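Local coordinates for uncharacterized protein (Staphylococcus aureus subsp. aureus Mu50, PDB 4QXZ) that is of unknown function but folds into a beta-barrel core resembling type VI secretion system proteins, to which a pair of helices is joined, at residues A[74-79]-A[100-105]; A[62-67]-A[112-117]; A[121-126]-A[154-159]; A[26-31]-A[38-43]. All blocks are in the same frame, centred on the assembly; numbering follows the deposited sequence.

Interaction 1. Residues A[74-79]-A[100-105]; sequences EYQDNE and STVKSI
Gln76 and Val102 bring the last turn of helix 69-77 against strand 96-107, their CA atoms 5.0 Å apart. The apolar part of the contact centres on Val102, whose side chain points at the helix. Its CG2 branch meets Tyr75 at CB, 3.9 Å away, while its CB lies 4.1 Å from Gln76 CB. A beta-branched valine suits this place: it is compact, at home in a strand, and offers one methyl to each of two successive helix residues. Tyr75 touches the strand through CB, and the rest of its side chain leads away, touching Leu82 and Gln80.

The polar part belongs to Gln76. With CG anti to the backbone N (chi1 -170°) and the chain extended, its amide runs along the strand past Val102. NE2 gives a weak hydrogen bond to Lys103 O, 3.3 Å long and bent to 129° at the hydrogen. OE1 lies 3.3 Å from Ile105 CD1, the two side chains sliding past one another in opposite directions. Lys103 and Ser104 both face Val115 in a classic beta bulge.

Beyond the helix, Glu79 takes positive phi in a Schellman motif, and its carbonyl O approaches Thr101 CG2 at 3.9 Å. The chemistry is thus chiefly van der Waals: aliphatic carbons carry the attachment, and one weak, bent bond from the partly exposed Gln76 amide adds direction more than strength.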
loop_
_atom_site.group_PDB
_atom_site.type_symbol
_atom_site.label_atom_id
_atom_site.label_comp_id
_atom_site.label_asym_id
_atom_site.label_seq_id
_atom_site.Cartn_x
_atom_site.Cartn_y
_atom_site.Cartn_z
ATOM N N GLU A 74 22.115 -12.884 9.356
ATOM C CA GLU A 74 23.380 -12.233 9.713
ATOM C C GLU A 74 23.270 -10.702 9.766
ATOM O O GLU A 74 23.977 -10.082 10.559
ATOM C CB GLU A 74 24.519 -12.635 8.770
ATOM C CG GLU A 74 25.869 -12.047 9.191
ATOM C CD GLU A 74 27.034 -12.465 8.306
ATOM O OE1 GLU A 74 26.807 -12.748 7.103
ATOM O OE2 GLU A 74 28.182 -12.497 8.819
ATOM N N TYR A 75 22.429 -10.095 8.920
ATOM C CA TYR A 75 22.197 -8.644 8.992
ATOM C C TYR A 75 21.543 -8.259 10.305
ATOM O O TYR A 75 21.880 -7.237 10.908
ATOM C CB TYR A 75 21.313 -8.139 7.832
ATOM C CG TYR A 75 21.979 -8.116 6.467
ATOM C CD1 TYR A 75 23.352 -7.895 6.341
ATOM C CD2 TYR A 75 21.237 -8.295 5.306
ATOM C CE1 TYR A 75 23.967 -7.858 5.112
ATOM C CE2 TYR A 75 21.845 -8.244 4.065
ATOM C CZ TYR A 75 23.216 -8.030 3.985
ATOM O OH TYR A 75 23.873 -7.998 2.784
ATOM N N GLN A 76 20.592 -9.077 10.737
ATOM C CA GLN A 76 19.892 -8.828 11.991
ATOM C C GLN A 76 20.841 -8.987 13.182
ATOM O O GLN A 76 20.857 -8.146 14.085
ATOM C CB GLN A 76 18.721 -9.783 12.129
ATOM C CG GLN A 76 17.779 -9.461 13.274
ATOM C CD GLN A 76 16.655 -10.483 13.399
ATOM O OE1 GLN A 76 16.765 -11.624 12.928
ATOM N NE2 GLN A 76 15.572 -10.082 14.036
ATOM N N ASP A 77 21.641 -10.053 13.161
ATOM C CA ASP A 77 22.553 -10.355 14.273
ATOM C C ASP A 77 23.647 -9.300 14.473
ATOM O O ASP A 77 24.056 -9.043 15.594
ATOM C CB ASP A 77 23.215 -11.737 14.091
ATOM C CG ASP A 77 22.239 -12.892 14.280
ATOM O OD1 ASP A 77 21.132 -12.672 14.838
ATOM O OD2 ASP A 77 22.583 -14.023 13.862
ATOM N N ASN A 78 24.120 -8.704 13.383
ATOM C CA ASN A 78 25.151 -7.680 13.444
ATOM C C ASN A 78 24.587 -6.275 13.547
ATOM O O ASN A 78 25.353 -5.311 13.639
ATOM C CB ASN A 78 26.029 -7.793 12.209
ATOM C CG ASN A 78 26.870 -9.055 12.219
ATOM O OD1 ASN A 78 27.106 -9.635 13.277
ATOM N ND2 ASN A 78 27.343 -9.480 11.040
ATOM N N GLU A 79 23.254 -6.163 13.535
ATOM C CA GLU A 79 22.562 -4.864 13.395
ATOM C C GLU A 79 23.100 -4.026 12.222
ATOM O O GLU A 79 23.222 -2.808 12.309
ATOM C CB GLU A 79 22.624 -4.090 14.707
ATOM C CG GLU A 79 22.086 -4.911 15.874
ATOM C CD GLU A 79 21.701 -4.080 17.086
ATOM O OE1 GLU A 79 21.274 -2.918 16.921
ATOM O OE2 GLU A 79 21.813 -4.603 18.215
ATOM N N SER A 100 18.419 1.442 6.636
ATOM C CA SER A 100 17.639 0.559 7.494
ATOM C C SER A 100 18.397 -0.577 8.169
ATOM O O SER A 100 19.546 -0.911 7.804
ATOM C CB SER A 100 16.468 -0.030 6.687
ATOM O OG SER A 100 16.926 -0.938 5.717
ATOM N N THR A 101 17.712 -1.171 9.153
ATOM C CA THR A 101 18.160 -2.389 9.840
ATOM C C THR A 101 17.036 -3.417 9.880
ATOM O O THR A 101 15.842 -3.059 9.932
ATOM C CB THR A 101 18.570 -2.091 11.293
ATOM O OG1 THR A 101 17.507 -1.387 11.930
ATOM C CG2 THR A 101 19.822 -1.217 11.349
ATOM N N VAL A 102 17.410 -4.694 9.889
ATOM C CA VAL A 102 16.422 -5.766 10.015
ATOM C C VAL A 102 15.900 -5.847 11.453
ATOM O O VAL A 102 16.681 -5.980 12.402
ATOM C CB VAL A 102 16.993 -7.129 9.600
ATOM C CG1 VAL A 102 15.895 -8.190 9.640
ATOM C CG2 VAL A 102 17.618 -7.039 8.210
ATOM N N LYS A 103 14.579 -5.766 11.597
ATOM C CA LYS A 103 13.914 -5.742 12.897
ATOM C C LYS A 103 13.394 -7.124 13.303
ATOM O O LYS A 103 13.492 -7.501 14.465
ATOM C CB LYS A 103 12.751 -4.780 12.826
ATOM C CG LYS A 103 12.131 -4.440 14.153
ATOM C CD LYS A 103 10.874 -3.617 13.923
ATOM C CE LYS A 103 10.807 -2.431 14.873
ATOM N NZ LYS A 103 10.671 -2.863 16.291
ATOM N N SER A 104 12.824 -7.862 12.349
ATOM C CA SER A 104 12.322 -9.212 12.611
ATOM C C SER A 104 12.279 -10.056 11.339
ATOM O O SER A 104 12.140 -9.529 10.236
ATOM C CB SER A 104 10.937 -9.166 13.281
ATOM O OG SER A 104 9.904 -8.818 12.380
ATOM N N ILE A 105 12.429 -11.369 11.508
ATOM C CA ILE A 105 12.377 -12.327 10.400
ATOM C C ILE A 105 11.443 -13.465 10.782
ATOM O O ILE A 105 11.470 -13.957 11.911
ATOM C CB ILE A 105 13.758 -12.934 10.090
ATOM C CG1 ILE A 105 14.797 -11.831 9.893
ATOM C CG2 ILE A 105 13.704 -13.815 8.852
ATOM C CD1 ILE A 105 16.221 -12.343 9.754
#

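Interaction 2. Residues A[62-67]-A[112-117]; sequences IVISNE and MSIVFE
Met112 and Ile64 form a hydrogen-bonded antiparallel pair at one end of this strand pairing, and Met112 has the longer side chain. Its CB starts 4.1 Å from Ile64 O. CG, set between the backbone N and the carbonyl carbon (chi1 59°), lies 3.7 Å from Ile64 CG1, the two side chains running alongside each other in the same direction. SD then passes the end of the partner strand, 3.6 Å from Ser65 O and near Asn66 CA, and the chain bends before CE. An unbranched, flexible methionine suits this border, where the neighbouring strand gives way to a turn: Ser65 OG accepts from Glu67 N in an ST turn.

Farther along, Ile64 CD1 meets Ile114 CD1 at 3.7 Å. Ile62 reaches the edge of the Phe116 ring, its CD1 3.6 Å from CE1 and its CG1 in the ring plane. Branched and aromatic residues here fill the same face as Met112. On the other face Val63 pairs with Ser113 without mutual backbone bonds, their CA atoms 4.5 Å apart. The flanking pairs supply four backbone hydrogen bonds, among them Ile114 N to Ile62 O at 3.0 Å and 166°.

Strand 111-121 pairs with strand 57-65 along one edge and with strand 96-107 along the other in the curled sheet. Phe72 of helix 69-77 covers Ile64, Ile114 and Phe116, Tyr69 of that helix packs on Met112, and Phe116 also meets Phe29 across the interior.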
loop_
_atom_site.group_PDB
_atom_site.type_symbol
_atom_site.label_atom_id
_atom_site.label_comp_id
_atom_site.label_asym_id
_atom_site.label_seq_id
_atom_site.Cartn_x
_atom_site.Cartn_y
_atom_site.Cartn_z
ATOM N N ILE A 62 8.371 -7.167 3.667
ATOM C CA ILE A 62 8.430 -7.860 2.386
ATOM C C ILE A 62 8.393 -9.355 2.589
ATOM O O ILE A 62 8.765 -9.857 3.651
ATOM C CB ILE A 62 9.715 -7.526 1.588
ATOM C CG1 ILE A 62 10.973 -7.852 2.403
ATOM C CG2 ILE A 62 9.725 -6.070 1.182
ATOM C CD1 ILE A 62 12.260 -7.641 1.651
ATOM N N VAL A 63 7.967 -10.060 1.551
ATOM C CA VAL A 63 8.041 -11.514 1.526
ATOM C C VAL A 63 8.929 -11.937 0.368
ATOM O O VAL A 63 8.705 -11.531 -0.764
ATOM C CB VAL A 63 6.650 -12.147 1.374
ATOM C CG1 VAL A 63 6.749 -13.676 1.350
ATOM C CG2 VAL A 63 5.740 -11.676 2.512
ATOM N N ILE A 64 9.951 -12.732 0.667
ATOM C CA ILE A 64 10.869 -13.219 -0.352
ATOM C C ILE A 64 11.188 -14.687 -0.112
ATOM O O ILE A 64 10.786 -15.261 0.892
ATOM C CB ILE A 64 12.178 -12.408 -0.376
ATOM C CG1 ILE A 64 12.856 -12.406 0.999
ATOM C CG2 ILE A 64 11.908 -10.986 -0.855
ATOM C CD1 ILE A 64 14.276 -11.853 0.985
ATOM N N SER A 65 11.912 -15.277 -1.051
ATOM C CA SER A 65 12.353 -16.658 -0.953
ATOM C C SER A 65 13.247 -16.903 0.263
ATOM O O SER A 65 14.081 -16.078 0.578
ATOM C CB SER A 65 13.112 -17.034 -2.227
ATOM O OG SER A 65 13.883 -18.192 -2.017
ATOM N N ASN A 66 13.138 -18.097 0.820
ATOM C CA ASN A 66 13.928 -18.617 1.943
ATOM C C ASN A 66 15.381 -18.666 1.639
ATOM O O ASN A 66 16.203 -18.700 2.512
ATOM C CB ASN A 66 13.604 -20.073 2.210
ATOM C CG ASN A 66 14.151 -20.565 3.489
ATOM O OD1 ASN A 66 14.276 -19.825 4.427
ATOM N ND2 ASN A 66 14.457 -21.823 3.543
ATOM N N GLU A 67 15.670 -18.775 0.370
ATOM C CA GLU A 67 17.028 -18.835 -0.134
ATOM C C GLU A 67 17.965 -17.851 0.583
ATOM O O GLU A 67 19.126 -18.160 0.827
ATOM C CB GLU A 67 16.998 -18.557 -1.638
ATOM C CG GLU A 67 18.347 -18.617 -2.336
ATOM C CD GLU A 67 18.209 -18.777 -3.834
ATOM O OE1 GLU A 67 19.006 -18.149 -4.560
ATOM O OE2 GLU A 67 17.308 -19.529 -4.280
ATOM N N MET A 112 10.239 -16.220 3.256
ATOM C CA MET A 112 10.444 -15.555 4.512
ATOM C C MET A 112 9.813 -14.184 4.496
ATOM O O MET A 112 9.672 -13.579 3.481
ATOM C CB MET A 112 11.926 -15.478 4.854
ATOM C CG MET A 112 12.802 -14.762 3.865
ATOM S SD MET A 112 14.508 -15.124 3.987
ATOM C CE MET A 112 14.873 -14.308 5.422
ATOM N N SER A 113 9.414 -13.718 5.655
ATOM C CA SER A 113 8.866 -12.380 5.834
ATOM C C SER A 113 9.811 -11.528 6.701
ATOM O O SER A 113 10.172 -11.906 7.820
ATOM C CB SER A 113 7.492 -12.468 6.485
ATOM O OG SER A 113 7.231 -11.286 7.201
ATOM N N ILE A 114 10.197 -10.369 6.179
ATOM C CA ILE A 114 11.172 -9.528 6.849
ATOM C C ILE A 114 10.636 -8.130 7.023
ATOM O O ILE A 114 10.225 -7.497 6.047
ATOM C CB ILE A 114 12.485 -9.430 6.050
ATOM C CG1 ILE A 114 12.947 -10.816 5.606
ATOM C CG2 ILE A 114 13.559 -8.759 6.890
ATOM C CD1 ILE A 114 14.032 -10.774 4.565
ATOM N N VAL A 115 10.668 -7.656 8.268
ATOM C CA VAL A 115 10.326 -6.283 8.623
ATOM C C VAL A 115 11.622 -5.493 8.802
ATOM O O VAL A 115 12.533 -5.952 9.495
ATOM C CB VAL A 115 9.503 -6.269 9.931
ATOM C CG1 VAL A 115 9.279 -4.843 10.439
ATOM C CG2 VAL A 115 8.163 -6.975 9.721
ATOM N N PHE A 116 11.717 -4.320 8.177
ATOM C CA PHE A 116 12.877 -3.422 8.358
ATOM C C PHE A 116 12.462 -2.145 9.027
ATOM O O PHE A 116 11.381 -1.652 8.759
ATOM C CB PHE A 116 13.494 -3.001 7.022
ATOM C CG PHE A 116 13.885 -4.143 6.140
ATOM C CD1 PHE A 116 12.930 -4.846 5.441
ATOM C CD2 PHE A 116 15.208 -4.496 6.000
ATOM C CE1 PHE A 116 13.291 -5.894 4.631
ATOM C CE2 PHE A 116 15.583 -5.540 5.199
ATOM C CZ PHE A 116 14.623 -6.243 4.509
ATOM N N GLU A 117 13.352 -1.585 9.844
ATOM C CA GLU A 117 13.184 -0.232 10.383
ATOM C C GLU A 117 13.906 0.764 9.469
ATOM O O GLU A 117 15.118 0.716 9.343
ATOM C CB GLU A 117 13.758 -0.150 11.800
ATOM C CG GLU A 117 13.455 1.161 12.526
ATOM C CD GLU A 117 14.359 1.395 13.741
ATOM O OE1 GLU A 117 14.426 0.489 14.612
ATOM O OE2 GLU A 117 14.996 2.486 13.830
#

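Interaction 3. Residues A[121-126]-A[154-159]; sequences YTLRQQ and QSKPKL
Tyr121 presents one ring face to Lys158, whose NZ stands almost centrally over it, 3.5 Å from the ring centroid and 8° off the normal, a cation-pi contact. CE follows with a CH-pi approach to the same face. Lysine suits the place because its long chain, bent at chi2 and chi4, can lay both a charge and a methylene on the ring; NZ also has a long, weak ion pair with Glu162. The tyrosine hydroxyl bonds to Asp83, which also accepts from the backbone N of Lys158 and so ties both partners to strand 82-88.

Next, Leu123 crosses Lys156 at about a right angle, CD2 lying 3.9 Å from CD, so the lysine contributes its aliphatic stem.

Arg124 lays its guanidinium beneath Leu159: CD1 sits over the centre of one face, 3.4 Å from CZ. A bend at chi3 (-95°) turns the planar group to that methyl, while its edge nitrogens stay available to acid partners; NH2 makes a salt bridge with Asp161.

No hydrogen bond links the two segments. The arrangement is a junction between barrel core and two-helix pair, where the link from strand 111-121 to helix 127-137 meets the chain leaving helix 142-155.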
loop_
_atom_site.group_PDB
_atom_site.type_symbol
_atom_site.label_atom_id
_atom_site.label_comp_id
_atom_site.label_asym_id
_atom_site.label_seq_id
_atom_site.Cartn_x
_atom_site.Cartn_y
_atom_site.Cartn_z
ATOM N N TYR A 121 15.865 9.183 3.177
ATOM C CA TYR A 121 16.813 10.274 2.907
ATOM C C TYR A 121 16.781 10.757 1.452
ATOM O O TYR A 121 16.250 10.079 0.568
ATOM C CB TYR A 121 18.235 9.928 3.385
ATOM C CG TYR A 121 19.004 8.945 2.546
ATOM C CD1 TYR A 121 19.767 9.359 1.454
ATOM C CD2 TYR A 121 19.023 7.594 2.880
ATOM C CE1 TYR A 121 20.494 8.435 0.685
ATOM C CE2 TYR A 121 19.734 6.667 2.127
ATOM C CZ TYR A 121 20.478 7.081 1.028
ATOM O OH TYR A 121 21.176 6.116 0.285
ATOM N N THR A 122 17.306 11.961 1.234
ATOM C CA THR A 122 17.351 12.558 -0.087
ATOM C C THR A 122 18.775 12.591 -0.511
ATOM O O THR A 122 19.671 12.809 0.301
ATOM C CB THR A 122 16.889 14.017 -0.099
ATOM O OG1 THR A 122 15.781 14.178 0.778
ATOM C CG2 THR A 122 16.478 14.436 -1.506
ATOM N N LEU A 123 18.990 12.396 -1.803
ATOM C CA LEU A 123 20.333 12.437 -2.313
ATOM C C LEU A 123 20.882 13.821 -2.112
ATOM O O LEU A 123 20.220 14.813 -2.419
ATOM C CB LEU A 123 20.364 12.100 -3.799
ATOM C CG LEU A 123 21.771 11.750 -4.300
ATOM C CD1 LEU A 123 22.299 10.500 -3.598
ATOM C CD2 LEU A 123 21.724 11.594 -5.822
ATOM N N ARG A 124 22.089 13.893 -1.587
ATOM C CA ARG A 124 22.737 15.174 -1.405
ATOM C C ARG A 124 22.934 15.923 -2.713
ATOM O O ARG A 124 22.985 15.330 -3.789
ATOM C CB ARG A 124 24.094 14.971 -0.758
ATOM C CG ARG A 124 25.017 14.072 -1.557
ATOM C CD ARG A 124 25.983 13.348 -0.637
ATOM N NE ARG A 124 27.265 14.032 -0.520
ATOM C CZ ARG A 124 28.252 13.632 0.284
ATOM N NH1 ARG A 124 28.107 12.561 1.066
ATOM N NH2 ARG A 124 29.395 14.314 0.312
ATOM N N GLN A 125 23.064 17.242 -2.598
ATOM C CA GLN A 125 23.551 18.082 -3.692
ATOM C C GLN A 125 24.989 17.684 -4.020
ATOM O O GLN A 125 25.687 17.102 -3.177
ATOM C CB GLN A 125 23.560 19.557 -3.275
ATOM C CG GLN A 125 22.255 20.106 -2.707
ATOM C CD GLN A 125 21.148 20.187 -3.736
ATOM O OE1 GLN A 125 21.338 19.855 -4.905
ATOM N NE2 GLN A 125 19.976 20.632 -3.300
ATOM N N GLN A 126 25.442 17.996 -5.232
ATOM C CA GLN A 126 26.834 17.762 -5.600
ATOM C C GLN A 126 27.261 16.276 -5.443
ATOM O O GLN A 126 28.443 15.979 -5.239
ATOM C CB GLN A 126 27.771 18.661 -4.754
ATOM C CG GLN A 126 27.922 20.096 -5.226
ATOM C CD GLN A 126 26.644 20.907 -5.124
ATOM O OE1 GLN A 126 25.817 20.921 -6.043
ATOM N NE2 GLN A 126 26.485 21.607 -4.014
ATOM N N GLN A 154 24.173 5.555 -11.010
ATOM C CA GLN A 154 22.862 4.982 -10.890
ATOM C C GLN A 154 22.404 4.448 -9.540
ATOM O O GLN A 154 21.317 4.720 -9.119
ATOM C CB GLN A 154 22.724 3.901 -11.915
ATOM C CG GLN A 154 22.684 4.414 -13.316
ATOM C CD GLN A 154 21.623 5.451 -13.509
ATOM O OE1 GLN A 154 20.480 5.262 -13.176
ATOM N NE2 GLN A 154 22.006 6.547 -14.044
ATOM N N SER A 155 23.238 3.659 -8.898
ATOM C CA SER A 155 22.939 3.026 -7.626
ATOM C C SER A 155 22.959 3.918 -6.418
ATOM O O SER A 155 22.315 3.674 -5.458
ATOM C CB SER A 155 23.827 1.822 -7.388
ATOM O OG SER A 155 25.186 2.176 -7.332
ATOM N N LYS A 156 23.761 4.946 -6.527
ATOM C CA LYS A 156 23.980 5.963 -5.496
ATOM C C LYS A 156 24.392 5.535 -4.121
ATOM O O LYS A 156 23.762 5.930 -3.190
ATOM C CB LYS A 156 22.726 6.779 -5.399
ATOM C CG LYS A 156 22.384 7.446 -6.709
ATOM C CD LYS A 156 20.932 7.871 -6.799
ATOM C CE LYS A 156 20.465 8.105 -8.231
ATOM N NZ LYS A 156 18.982 8.053 -8.361
ATOM N N PRO A 157 25.443 4.740 -3.970
ATOM C CA PRO A 157 25.809 4.319 -2.613
ATOM C C PRO A 157 26.050 5.514 -1.679
ATOM O O PRO A 157 26.396 6.614 -2.150
ATOM C CB PRO A 157 27.103 3.512 -2.820
ATOM C CG PRO A 157 27.615 3.896 -4.169
ATOM C CD PRO A 157 26.421 4.313 -4.985
ATOM N N LYS A 158 25.826 5.306 -0.381
ATOM C CA LYS A 158 26.285 6.259 0.639
ATOM C C LYS A 158 27.770 6.440 0.474
ATOM O O LYS A 158 28.511 5.475 0.242
ATOM C CB LYS A 158 25.989 5.809 2.085
ATOM C CG LYS A 158 24.551 6.057 2.525
ATOM C CD LYS A 158 24.458 6.662 3.924
ATOM C CE LYS A 158 23.074 7.255 4.212
ATOM N NZ LYS A 158 22.792 8.489 3.419
ATOM N N LEU A 159 28.191 7.690 0.589
ATOM C CA LEU A 159 29.574 8.051 0.373
ATOM C C LEU A 159 30.392 7.837 1.642
ATOM O O LEU A 159 29.853 7.865 2.759
ATOM C CB LEU A 159 29.663 9.485 -0.152
ATOM C CG LEU A 159 29.045 9.723 -1.537
ATOM C CD1 LEU A 159 29.018 11.175 -1.973
ATOM C CD2 LEU A 159 29.714 8.883 -2.607
#

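Interaction 4. Residues A[26-31]-A[38-43]; sequences AVRFQI and IIEYEL
Glu40 extends with CG anti to its backbone N (chi1 176°), while Arg28 bends at chi3 (68°), and the two charged ends meet beside the strand pair. In this salt bridge Arg28 grips Glu40 side-on, NE to OE2 at 3.1 Å and NH2 to the syn lone pair of OE1 at 2.9 Å, the two planes only 25° apart. Gln30 NE2 adds a third bond to OE1, 3.0 Å long, arriving from above the carboxylate plane. Long polar residues suit this face because their ends can converge over the strands.

On the other face, Phe29 and Tyr41 lie alongside, CD2 to CD1 3.8 Å, and Ile31 CG1 touches the edge of the Tyr41 ring. Leu43 continues the apolar row, its CD2 meeting Phe29 CB at 3.7 Å. Backbone bonds join Ile31 and Ile39 in both directions, Ile31 N to Ile39 O at 2.8 Å. Near the Val27-Arg28 classic beta bulge, a water lies 2.8 Å from Phe29 N and 2.7 Å from Tyr41 O, within reach of Glu40 OE2.

The hairpin is therefore two-sided: its aromatic face joins Phe72 and Phe116, whereas the other pairs charge with charge, where three donors should favour an ionised carboxylate.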
loop_
_atom_site.group_PDB
_atom_site.type_symbol
_atom_site.label_atom_id
_atom_site.label_comp_id
_atom_site.label_asym_id
_atom_site.label_seq_id
_atom_site.Cartn_x
_atom_site.Cartn_y
_atom_site.Cartn_z
ATOM N N ALA A 26 4.987 -1.819 -2.036
ATOM C CA ALA A 26 6.388 -1.914 -2.417
ATOM C C ALA A 26 6.508 -2.950 -3.514
ATOM O O ALA A 26 6.240 -4.115 -3.275
ATOM C CB ALA A 26 7.239 -2.308 -1.202
ATOM N N VAL A 27 6.938 -2.530 -4.700
ATOM C CA VAL A 27 7.051 -3.436 -5.847
ATOM C C VAL A 27 8.482 -3.795 -6.295
ATOM O O VAL A 27 8.655 -4.680 -7.135
ATOM C CB VAL A 27 6.242 -2.912 -7.043
ATOM C CG1 VAL A 27 4.760 -3.048 -6.741
ATOM C CG2 VAL A 27 6.602 -1.466 -7.343
ATOM N N ARG A 28 9.498 -3.123 -5.748
ATOM C CA ARG A 28 10.890 -3.547 -5.947
ATOM C C ARG A 28 11.751 -3.243 -4.749
ATOM O O ARG A 28 11.582 -2.219 -4.069
ATOM C CB ARG A 28 11.520 -2.899 -7.175
ATOM C CG ARG A 28 10.824 -3.252 -8.474
ATOM C CD ARG A 28 11.442 -2.508 -9.631
ATOM N NE ARG A 28 12.792 -2.962 -9.916
ATOM C CZ ARG A 28 13.527 -2.491 -10.913
ATOM N NH1 ARG A 28 13.050 -1.541 -11.713
ATOM N NH2 ARG A 28 14.742 -2.967 -11.106
ATOM N N PHE A 29 12.706 -4.131 -4.513
ATOM C CA PHE A 29 13.563 -4.011 -3.353
ATOM C C PHE A 29 14.987 -4.273 -3.754
ATOM O O PHE A 29 15.260 -5.273 -4.407
ATOM C CB PHE A 29 13.142 -5.007 -2.290
ATOM C CG PHE A 29 14.003 -4.961 -1.067
ATOM C CD1 PHE A 29 14.003 -3.834 -0.251
ATOM C CD2 PHE A 29 14.815 -6.029 -0.729
ATOM C CE1 PHE A 29 14.811 -3.773 0.874
ATOM C CE2 PHE A 29 15.608 -5.987 0.400
ATOM C CZ PHE A 29 15.610 -4.859 1.207
ATOM N N GLN A 30 15.894 -3.384 -3.369
ATOM C CA GLN A 30 17.306 -3.565 -3.675
ATOM C C GLN A 30 18.171 -3.174 -2.492
ATOM O O GLN A 30 17.781 -2.307 -1.687
ATOM C CB GLN A 30 17.706 -2.695 -4.855
ATOM C CG GLN A 30 16.867 -2.861 -6.109
ATOM C CD GLN A 30 17.246 -1.863 -7.189
ATOM O OE1 GLN A 30 17.627 -0.732 -6.891
ATOM N NE2 GLN A 30 17.150 -2.281 -8.455
ATOM N N ILE A 31 19.353 -3.787 -2.411
ATOM C CA ILE A 31 20.371 -3.434 -1.411
ATOM C C ILE A 31 21.642 -3.088 -2.153
ATOM O O ILE A 31 22.055 -3.809 -3.098
ATOM C CB ILE A 31 20.655 -4.576 -0.431
ATOM C CG1 ILE A 31 19.336 -5.043 0.216
ATOM C CG2 ILE A 31 21.659 -4.135 0.643
ATOM C CD1 ILE A 31 19.500 -5.831 1.496
ATOM N N ILE A 38 24.314 -3.457 -6.803
ATOM C CA ILE A 38 22.939 -3.707 -6.420
ATOM C C ILE A 38 22.734 -5.194 -6.301
ATOM O O ILE A 38 23.042 -5.927 -7.227
ATOM C CB ILE A 38 21.950 -3.184 -7.486
ATOM C CG1 ILE A 38 21.966 -1.657 -7.521
ATOM C CG2 ILE A 38 20.526 -3.673 -7.204
ATOM C CD1 ILE A 38 21.287 -1.040 -8.729
ATOM N N ILE A 39 22.194 -5.637 -5.175
ATOM C CA ILE A 39 21.498 -6.920 -5.160
ATOM C C ILE A 39 19.984 -6.641 -5.087
ATOM O O ILE A 39 19.514 -5.985 -4.150
ATOM C CB ILE A 39 21.954 -7.834 -4.011
ATOM C CG1 ILE A 39 23.439 -8.155 -4.142
ATOM C CG2 ILE A 39 21.181 -9.146 -4.027
ATOM C CD1 ILE A 39 23.984 -8.941 -2.955
ATOM N N GLU A 40 19.247 -7.127 -6.091
ATOM C CA GLU A 40 17.803 -7.002 -6.126
ATOM C C GLU A 40 17.154 -8.308 -5.693
ATOM O O GLU A 40 17.510 -9.377 -6.174
ATOM C CB GLU A 40 17.295 -6.622 -7.540
ATOM C CG GLU A 40 15.759 -6.591 -7.618
ATOM C CD GLU A 40 15.179 -5.611 -8.627
ATOM O OE1 GLU A 40 15.932 -4.874 -9.292
ATOM O OE2 GLU A 40 13.939 -5.580 -8.746
ATOM N N TYR A 41 16.169 -8.222 -4.810
ATOM C CA TYR A 41 15.430 -9.415 -4.397
ATOM C C TYR A 41 14.022 -9.376 -4.969
ATOM O O TYR A 41 13.334 -8.369 -4.871
ATOM C CB TYR A 41 15.402 -9.526 -2.876
ATOM C CG TYR A 41 16.783 -9.603 -2.279
ATOM C CD1 TYR A 41 17.498 -8.452 -1.987
ATOM C CD2 TYR A 41 17.383 -10.824 -2.019
ATOM C CE1 TYR A 41 18.767 -8.516 -1.446
ATOM C CE2 TYR A 41 18.655 -10.896 -1.475
ATOM C CZ TYR A 41 19.342 -9.736 -1.195
ATOM O OH TYR A 41 20.601 -9.793 -0.658
ATOM N N GLU A 42 13.610 -10.482 -5.567
ATOM C CA GLU A 42 12.286 -10.603 -6.163
ATOM C C GLU A 42 11.205 -10.723 -5.066
ATOM O O GLU A 42 11.223 -11.646 -4.234
ATOM C CB GLU A 42 12.256 -11.807 -7.125
ATOM C CG GLU A 42 10.893 -12.163 -7.727
ATOM C CD GLU A 42 10.373 -11.149 -8.739
ATOM O OE1 GLU A 42 11.072 -10.145 -9.013
ATOM O OE2 GLU A 42 9.256 -11.365 -9.265
ATOM N N LEU A 43 10.253 -9.790 -5.110
ATOM C CA LEU A 43 9.224 -9.664 -4.101
ATOM C C LEU A 43 8.054 -10.589 -4.369
ATOM O O LEU A 43 7.519 -10.624 -5.484
ATOM C CB LEU A 43 8.745 -8.207 -4.024
ATOM C CG LEU A 43 9.765 -7.154 -3.537
ATOM C CD1 LEU A 43 9.111 -5.804 -3.347
ATOM C CD2 LEU A 43 10.410 -7.553 -2.230
HETATM O O HOH W 1 12.697 -6.275 -6.372
#

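How the interactions relate
From the N terminus, interaction 4 closes first, a short hairpin between strands 23-32 and 38-41. The chain then runs through strand 45-51 to 62-67, where interaction 2 opens a loop that ends only at 112-117. Interaction 1 is nested within that loop, fastening helix 69-77 to strand 96-107 before the chain turns into strand 111-121. Interactions 1 and 2 touch where Lys103 N probably bonds to Val115 O, and interactions 2 and 4 meet where Ile62 packs on Leu43. Interaction 3 follows in series, closing the loop of the two helices on the opposite side of the chain's centre from interactions 1 and 2. None cross; Ser155 on Ile38 connects interaction 3 to interaction 4.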